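Local coordinates for protein 2'-5' RNA Ligase (Thermus thermophilus, PDB 1IUH) that belongs to the LigT-like phosphoesterases of the 2H clan, whose fold is built on a curved antiparallel sheet and carries two His-x-Thr motifs, at residues 12-17 with 34-39; 70-75 with 152-157; 97-102 with 125-130. One frame throughout, in Å; residues are numbered along the deposited sequence.

Interaction 1: residues 12-17 with 34-39; sequences EVRAAL and PPHQLH
The carbonyl oxygen of Pro35 is approached from two quarters: its own short 3-10 turn sends Leu38 N to it at 3.0 Å as a hydrogen bond, and the helix sends a methylene, with Arg14 CD resting 3.5 Å from Pro35 O. The example illustrates how a long side chain can contribute to a contact through its aliphatic part. In Arg14 the CG lies beside the backbone N, which leads the chain out toward the turn, and a bend at chi3 (-44°) then carries the guanidinium past the carbonyl. There NE comes to the edge of the His36 ring, 4.2 Å from His36 CD2, with the two flat groups turned almost perpendicular (80°). Since His36 was modelled in two conformers, this last approach is doubtful. Elsewhere on the guanidinium, NH1 makes a weak hydrogen bond to Leu9 O.

Deeper in, apolar side chains meet: Leu38 reaches toward the helix and sets its CD1 3.9 Å from Leu17 CB, both leucines being buried. At the end of the turn the chain straightens into His39, the histidine of the first His-x-Thr motif. Its ND1 donates to Gln37 O at 2.7 Å, with the oxygen lying close to the ring plane, and its NE2 makes a weak hydrogen bond to Thr41 OG1, so that both ring nitrogens have partners that limit its rotation. Helix 11-21 meets this turn, which leads into strand 39-47, with Arg14 and Leu17, and turns Val13 onto strands 70-80 and 150-164.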
# COMPACT_ATOMS: atom_id res chain seq x y z
N GLU A 12 -9.45 10.45 -9.53
CA GLU A 12 -9.31 9.83 -10.85
C GLU A 12 -8.61 8.50 -10.83
O GLU A 12 -8.82 7.68 -11.74
CB GLU A 12 -8.57 10.76 -11.79
CG GLU A 12 -8.34 12.08 -11.16
CD GLU A 12 -7.14 12.14 -10.22
OE1 GLU A 12 -5.99 11.98 -10.66
OE2 GLU A 12 -7.38 12.40 -9.04
N VAL A 13 -7.75 8.29 -9.82
CA VAL A 13 -7.03 7.06 -9.67
C VAL A 13 -7.97 5.98 -9.11
O VAL A 13 -8.02 4.83 -9.62
CB VAL A 13 -5.81 7.29 -8.80
CG1 VAL A 13 -5.01 5.97 -8.58
CG2 VAL A 13 -4.95 8.38 -9.45
N ARG A 14 -8.74 6.32 -8.10
CA ARG A 14 -9.65 5.32 -7.57
C ARG A 14 -10.67 4.97 -8.63
O ARG A 14 -11.05 3.83 -8.80
CB ARG A 14 -10.38 5.78 -6.29
CG ARG A 14 -9.55 5.88 -5.02
CD ARG A 14 -10.44 6.30 -3.85
NE ARG A 14 -11.37 7.39 -4.18
CZ ARG A 14 -11.17 8.70 -3.94
NH1 ARG A 14 -10.06 9.14 -3.37
NH2 ARG A 14 -12.11 9.57 -4.28
N ALA A 15 -11.10 5.94 -9.40
CA ALA A 15 -12.07 5.58 -10.40
C ALA A 15 -11.54 4.65 -11.51
O ALA A 15 -12.24 3.79 -12.01
CB ALA A 15 -12.64 6.84 -11.01
N ALA A 16 -10.30 4.84 -11.92
CA ALA A 16 -9.74 4.01 -12.98
C ALA A 16 -9.61 2.58 -12.51
O ALA A 16 -9.79 1.64 -13.27
CB ALA A 16 -8.37 4.53 -13.38
N LEU A 17 -9.26 2.47 -11.24
CA LEU A 17 -9.07 1.21 -10.55
C LEU A 17 -10.43 0.54 -10.25
O LEU A 17 -10.57 -0.69 -10.24
CB LEU A 17 -8.30 1.52 -9.24
CG LEU A 17 -6.81 1.21 -9.01
CD1 LEU A 17 -6.07 1.12 -10.30
CD2 LEU A 17 -6.21 2.26 -8.02
N PRO A 34 -12.72 -2.44 -1.17
CA PRO A 34 -13.62 -1.28 -1.12
C PRO A 34 -12.74 -0.10 -1.66
O PRO A 34 -11.57 0.05 -1.26
CB PRO A 34 -13.88 -1.11 0.36
CG PRO A 34 -13.84 -2.49 0.88
CD PRO A 34 -12.69 -3.13 0.13
N PRO A 35 -13.31 0.77 -2.53
CA PRO A 35 -12.61 1.90 -3.13
C PRO A 35 -11.93 2.81 -2.12
O PRO A 35 -10.77 3.20 -2.33
CB PRO A 35 -13.70 2.57 -3.96
CG PRO A 35 -14.93 2.30 -3.14
CD PRO A 35 -14.76 0.86 -2.77
N HIS A 36 -12.61 3.15 -1.04
CA HIS A 36 -11.97 4.00 -0.08
C HIS A 36 -10.82 3.29 0.68
O HIS A 36 -10.11 3.92 1.47
CB HIS A 36 -13.05 4.59 0.83
CG HIS A 36 -13.98 5.54 0.12
ND1 HIS A 36 -15.19 5.93 0.65
CD2 HIS A 36 -13.84 6.21 -1.05
CE1 HIS A 36 -15.76 6.81 -0.17
NE2 HIS A 36 -14.95 6.99 -1.20
N GLN A 37 -10.63 1.99 0.48
CA GLN A 37 -9.49 1.31 1.12
C GLN A 37 -8.39 1.08 0.07
O GLN A 37 -7.29 0.63 0.40
CB GLN A 37 -9.86 -0.05 1.72
CG GLN A 37 -10.93 0.01 2.79
CD GLN A 37 -10.99 -1.25 3.65
OE1 GLN A 37 -10.94 -2.38 3.17
NE2 GLN A 37 -11.09 -1.05 4.92
N LEU A 38 -8.69 1.37 -1.20
CA LEU A 38 -7.68 1.14 -2.22
C LEU A 38 -6.44 1.95 -1.79
O LEU A 38 -6.56 3.08 -1.35
CB LEU A 38 -8.22 1.52 -3.59
CG LEU A 38 -9.15 0.52 -4.34
CD1 LEU A 38 -9.63 1.27 -5.61
CD2 LEU A 38 -8.48 -0.83 -4.78
N HIS A 39 -5.26 1.35 -1.88
CA HIS A 39 -4.04 2.05 -1.42
C HIS A 39 -2.73 1.30 -1.78
O HIS A 39 -2.73 0.10 -2.03
CB HIS A 39 -4.11 2.16 0.10
CG HIS A 39 -3.80 0.87 0.78
ND1 HIS A 39 -4.74 -0.13 0.94
CD2 HIS A 39 -2.63 0.37 1.27
CE1 HIS A 39 -4.17 -1.18 1.51
NE2 HIS A 39 -2.89 -0.91 1.72

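Interaction 2: residues 70-75 with 152-157; sequences FRARLR and WPVEGF
Trp152 lays its indole against Ala72, its antiparallel partner, and the contact is closest at the far side of the six-membered ring. Its CB makes no near contact with strand 70-75, and only at CD2 does the Ala72 methyl come into range. CE3 lies 3.5 Å from Ala72 O, CZ3 3.6 Å from Ala72 CB, and CH2 nearly as close, before the distance opens again at CZ2. The methyl therefore sits over that ring's face, 15° off its normal, a CH-pi contact. Val154 CG2 lies above the indole on this face too, toward the rim, while Leu74 CD1 reaches CZ3 obliquely.

This is neighbour packing on one face of an antiparallel pair, here joining strands 70-80 and 150-164 within the curved sheet of the 2H fold. Ala72 with Trp152 and Phe70 with Val154 are hydrogen-bonded pairs; the shortest of their four bonds runs from Val154 N to Phe70 O, 2.7 Å. Between them Arg71 and Pro153 form a non-hydrogen-bonded pair with side chains on the other face; between the backbones, Arg71 CA approaches Trp152 O at 3.4 Å in a CA-H...O contact.

Phe70 CG sits between the backbone N and the carbonyl carbon (chi1 57°), which lays the ring alongside Val154. Val154 CB stands over that ring, 3.9 Å from its centroid, with CG2 at CE1 and CG1 at CZ. Phe98 of helix 96-113 meets the Phe70 ring edge-to-face.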
# COMPACT_ATOMS: atom_id res chain seq x y z
N PHE A 70 5.88 13.90 -5.72
CA PHE A 70 6.46 13.37 -6.95
C PHE A 70 5.33 12.76 -7.80
O PHE A 70 4.28 12.44 -7.24
CB PHE A 70 7.50 12.30 -6.58
CG PHE A 70 6.94 11.18 -5.73
CD1 PHE A 70 6.30 10.11 -6.34
CD2 PHE A 70 7.09 11.19 -4.30
CE1 PHE A 70 5.80 9.01 -5.54
CE2 PHE A 70 6.60 10.10 -3.49
CZ PHE A 70 5.95 9.00 -4.14
N ARG A 71 5.52 12.59 -9.11
CA ARG A 71 4.48 11.99 -9.94
C ARG A 71 4.61 10.48 -10.01
O ARG A 71 5.74 9.96 -10.09
CB ARG A 71 4.55 12.51 -11.37
CG ARG A 71 3.65 13.70 -11.67
CD ARG A 71 4.33 15.06 -11.51
NE ARG A 71 4.80 15.68 -12.74
CZ ARG A 71 5.84 15.25 -13.43
NH1 ARG A 71 6.50 14.19 -13.02
NH2 ARG A 71 6.22 15.88 -14.52
N ALA A 72 3.48 9.78 -9.93
CA ALA A 72 3.45 8.32 -10.05
C ALA A 72 2.59 8.06 -11.30
O ALA A 72 1.78 8.91 -11.73
CB ALA A 72 2.80 7.67 -8.86
N ARG A 73 2.79 6.87 -11.86
CA ARG A 73 2.10 6.41 -13.03
C ARG A 73 1.54 5.03 -12.65
O ARG A 73 2.18 4.22 -11.98
CB ARG A 73 3.09 6.32 -14.16
CG ARG A 73 2.59 5.74 -15.41
CD ARG A 73 2.99 6.62 -16.62
NE ARG A 73 1.81 7.01 -17.41
CZ ARG A 73 1.68 8.20 -18.01
NH1 ARG A 73 2.67 9.09 -17.92
NH2 ARG A 73 0.55 8.52 -18.66
N LEU A 74 0.28 4.82 -13.02
CA LEU A 74 -0.40 3.56 -12.79
C LEU A 74 -0.03 2.82 -14.06
O LEU A 74 -0.06 3.39 -15.14
CB LEU A 74 -1.90 3.83 -12.70
CG LEU A 74 -2.75 2.96 -11.80
CD1 LEU A 74 -2.14 2.84 -10.46
CD2 LEU A 74 -4.11 3.58 -11.69
N ARG A 75 0.36 1.56 -13.97
CA ARG A 75 0.79 0.92 -15.20
C ARG A 75 0.61 -0.60 -15.27
O ARG A 75 1.50 -1.33 -14.88
CB ARG A 75 2.25 1.32 -15.40
CG ARG A 75 2.80 1.14 -16.78
CD ARG A 75 4.12 1.87 -16.93
NE ARG A 75 4.79 1.46 -18.17
CZ ARG A 75 5.48 0.34 -18.31
NH1 ARG A 75 5.63 -0.50 -17.28
NH2 ARG A 75 5.99 0.03 -19.50
N TRP A 152 -0.36 10.68 -11.82
CA TRP A 152 -1.02 11.49 -10.83
C TRP A 152 0.05 12.00 -9.87
O TRP A 152 1.15 11.43 -9.80
CB TRP A 152 -2.10 10.68 -10.11
CG TRP A 152 -1.66 9.97 -8.90
CD1 TRP A 152 -1.81 10.40 -7.61
CD2 TRP A 152 -1.22 8.61 -8.81
NE1 TRP A 152 -1.52 9.40 -6.74
CE2 TRP A 152 -1.15 8.29 -7.43
CE3 TRP A 152 -0.87 7.63 -9.75
CZ2 TRP A 152 -0.76 7.03 -6.96
CZ3 TRP A 152 -0.48 6.38 -9.31
CH2 TRP A 152 -0.43 6.08 -7.92
N PRO A 153 -0.24 13.07 -9.14
CA PRO A 153 0.66 13.72 -8.16
C PRO A 153 0.62 13.08 -6.79
O PRO A 153 -0.42 13.13 -6.16
CB PRO A 153 0.11 15.18 -8.08
CG PRO A 153 -0.63 15.36 -9.40
CD PRO A 153 -1.33 14.00 -9.52
N VAL A 154 1.71 12.51 -6.28
CA VAL A 154 1.68 11.95 -4.89
C VAL A 154 2.17 13.05 -3.97
O VAL A 154 3.33 13.45 -4.07
CB VAL A 154 2.61 10.71 -4.73
CG1 VAL A 154 2.57 10.22 -3.33
CG2 VAL A 154 2.18 9.59 -5.70
N GLU A 155 1.29 13.53 -3.08
CA GLU A 155 1.56 14.63 -2.15
C GLU A 155 1.77 14.26 -0.71
O GLU A 155 2.06 15.14 0.12
CB GLU A 155 0.43 15.60 -2.17
CG GLU A 155 -0.23 15.61 -3.45
CD GLU A 155 0.02 16.87 -4.19
OE1 GLU A 155 1.17 17.38 -4.07
OE2 GLU A 155 -0.93 17.33 -4.90
N GLY A 156 1.60 12.99 -0.36
CA GLY A 156 1.81 12.62 1.03
C GLY A 156 1.41 11.20 1.29
O GLY A 156 1.03 10.50 0.38
N PHE A 157 1.52 10.77 2.54
CA PHE A 157 1.16 9.39 2.88
C PHE A 157 0.69 9.34 4.33
O PHE A 157 0.65 10.37 5.01
CB PHE A 157 2.36 8.49 2.67
CG PHE A 157 3.52 8.86 3.52
CD1 PHE A 157 3.82 8.11 4.69
CD2 PHE A 157 4.29 9.99 3.22
CE1 PHE A 157 4.90 8.52 5.54
CE2 PHE A 157 5.36 10.39 4.07
CZ PHE A 157 5.66 9.65 5.23

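Interaction 3: residues 97-102 with 125-130; sequences GFLRLA and KPFKPH
The ring of Phe127 stands between helix 97-102 and its own chain, and each neighbour meets it from a different direction. Ala102 CB lies over the centre of one face, 3.9 Å from the centroid and 13° off the normal, a well-centred CH-pi contact. The opposite face is taken by Pro129 N, two residues on in the same segment and displaced toward the rim. Around the edge come the other two helix residues: Phe98 CB lies in the ring plane, 3.7 Å from Phe127 CE2, and Leu99, whose side chain crosses the phenylalanine at about a right angle, brings CD1 to the same rim, near the ring plane.

The torsion of Phe127 explains this reach. Its CG is directed opposite the backbone N (chi1 172°), so the ring extends from the loop toward the helix. There its rim also nears Phe98 O obliquely, an oxygen already bonded by Ala102 N within the helix.

A second, smaller contact lies beside the first. The proline ring of Pro129 crosses Phe98 obliquely, with Pro129 CB 3.8 Å from Phe98 CD1, and Pro129 CD is more loosely placed against Leu99 CD1. Phe98 continues past it onto strands 39-47, 70-80 and 150-164, so the same phenylalanine serves both loop and sheet.

The principle is that of an irregular segment held against a helix by apolar groups, while a backbone bond of Pro129 with Ala93 ties it to the sheet. Here the segment leads directly into His130, which opens strand 130-136 and begins the second His-x-Thr motif of the 2H fold.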
# COMPACT_ATOMS: atom_id res chain seq x y z
N GLY A 97 10.00 7.84 -6.16
CA GLY A 97 9.48 8.34 -4.91
C GLY A 97 8.94 7.27 -3.99
O GLY A 97 9.17 7.39 -2.77
N PHE A 98 8.23 6.25 -4.52
CA PHE A 98 7.73 5.19 -3.67
C PHE A 98 8.89 4.46 -3.08
O PHE A 98 8.88 4.12 -1.89
CB PHE A 98 6.87 4.15 -4.41
CG PHE A 98 5.61 4.69 -4.98
CD1 PHE A 98 5.28 4.44 -6.32
CD2 PHE A 98 4.74 5.49 -4.18
CE1 PHE A 98 4.10 4.98 -6.87
CE2 PHE A 98 3.55 6.04 -4.73
CZ PHE A 98 3.22 5.78 -6.09
N LEU A 99 9.90 4.20 -3.89
CA LEU A 99 11.04 3.44 -3.39
C LEU A 99 11.77 4.28 -2.37
O LEU A 99 12.15 3.75 -1.34
CB LEU A 99 11.99 3.02 -4.53
CG LEU A 99 11.63 2.17 -5.79
CD1 LEU A 99 10.29 1.44 -5.72
CD2 LEU A 99 11.62 3.09 -7.02
N ARG A 100 11.95 5.57 -2.63
CA ARG A 100 12.64 6.45 -1.66
C ARG A 100 11.89 6.48 -0.29
O ARG A 100 12.48 6.31 0.79
CB ARG A 100 12.86 7.88 -2.22
CG ARG A 100 13.86 7.97 -3.38
CD ARG A 100 13.92 9.36 -4.00
NE ARG A 100 14.44 10.38 -3.09
CZ ARG A 100 15.74 10.56 -2.77
NH1 ARG A 100 16.71 9.81 -3.29
NH2 ARG A 100 16.09 11.45 -1.85
N LEU A 101 10.58 6.66 -0.32
CA LEU A 101 9.87 6.62 0.96
C LEU A 101 9.96 5.23 1.64
O LEU A 101 10.09 5.12 2.85
CB LEU A 101 8.39 7.03 0.80
CG LEU A 101 8.16 8.49 0.39
CD1 LEU A 101 6.63 8.73 0.21
CD2 LEU A 101 8.78 9.42 1.43
N ALA A 102 9.89 4.17 0.86
CA ALA A 102 9.97 2.84 1.45
C ALA A 102 11.35 2.64 2.14
O ALA A 102 11.44 2.05 3.23
CB ALA A 102 9.74 1.75 0.33
N LYS A 125 10.78 -9.13 2.17
CA LYS A 125 10.26 -9.01 0.83
C LYS A 125 10.77 -7.71 0.28
O LYS A 125 10.91 -6.72 1.00
CB LYS A 125 8.73 -8.96 0.81
CG LYS A 125 8.00 -10.25 1.17
CD LYS A 125 6.51 -10.09 0.90
CE LYS A 125 5.62 -11.13 1.65
NZ LYS A 125 4.19 -10.62 1.88
N PRO A 126 11.13 -7.72 -0.99
CA PRO A 126 11.65 -6.58 -1.75
C PRO A 126 10.42 -5.75 -2.07
O PRO A 126 9.43 -6.28 -2.52
CB PRO A 126 12.21 -7.22 -3.01
CG PRO A 126 12.65 -8.56 -2.54
CD PRO A 126 11.46 -8.99 -1.69
N PHE A 127 10.51 -4.46 -1.86
CA PHE A 127 9.40 -3.58 -2.13
C PHE A 127 8.98 -3.58 -3.62
O PHE A 127 9.80 -3.40 -4.51
CB PHE A 127 9.77 -2.16 -1.68
CG PHE A 127 8.78 -1.14 -2.07
CD1 PHE A 127 7.50 -1.17 -1.58
CD2 PHE A 127 9.12 -0.14 -2.94
CE1 PHE A 127 6.55 -0.20 -1.94
CE2 PHE A 127 8.16 0.85 -3.30
CZ PHE A 127 6.88 0.80 -2.79
N LYS A 128 7.69 -3.77 -3.85
CA LYS A 128 7.09 -3.78 -5.16
C LYS A 128 5.92 -2.78 -5.17
O LYS A 128 4.84 -3.11 -4.69
CB LYS A 128 6.51 -5.14 -5.44
CG LYS A 128 7.02 -5.77 -6.66
CD LYS A 128 7.96 -6.89 -6.27
CE LYS A 128 8.73 -7.34 -7.49
NZ LYS A 128 9.32 -8.65 -7.17
N PRO A 129 6.09 -1.57 -5.75
CA PRO A 129 4.90 -0.70 -5.69
C PRO A 129 3.64 -1.29 -6.38
O PRO A 129 3.50 -1.20 -7.61
CB PRO A 129 5.40 0.61 -6.33
CG PRO A 129 6.44 0.13 -7.33
CD PRO A 129 7.11 -1.11 -6.70
N HIS A 130 2.76 -1.89 -5.56
CA HIS A 130 1.51 -2.57 -5.98
C HIS A 130 0.26 -2.00 -5.24
O HIS A 130 0.39 -1.56 -4.10
CB HIS A 130 1.62 -4.09 -5.64
CG HIS A 130 2.67 -4.85 -6.42
ND1 HIS A 130 2.91 -6.20 -6.21
CD2 HIS A 130 3.49 -4.48 -7.44
CE1 HIS A 130 3.84 -6.61 -7.06
NE2 HIS A 130 4.21 -5.59 -7.82

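Interaction 2 is the middle term of the three, its centre about 13 Å from each of the others. Toward interaction 1 it packs through Leu74, whose CD2 lies 3.4 Å from Leu17 CD1, and through Trp152 against Val13. Toward interaction 3, Ala72 CB comes 3.4 Å from Phe98 CZ. Interactions 1 and 3 do not touch; their centres lie about 19 Å apart on opposite sides of the chain's centre. In sequence, interaction 3 is nested in the loop closed by interaction 2. Segments 34-39 and 125-130 each end on a motif histidine, and His39 CA lies 8.5 Å from His130 CA, so these segments bring the His-x-Thr histidines close together, though their contacts lie apart.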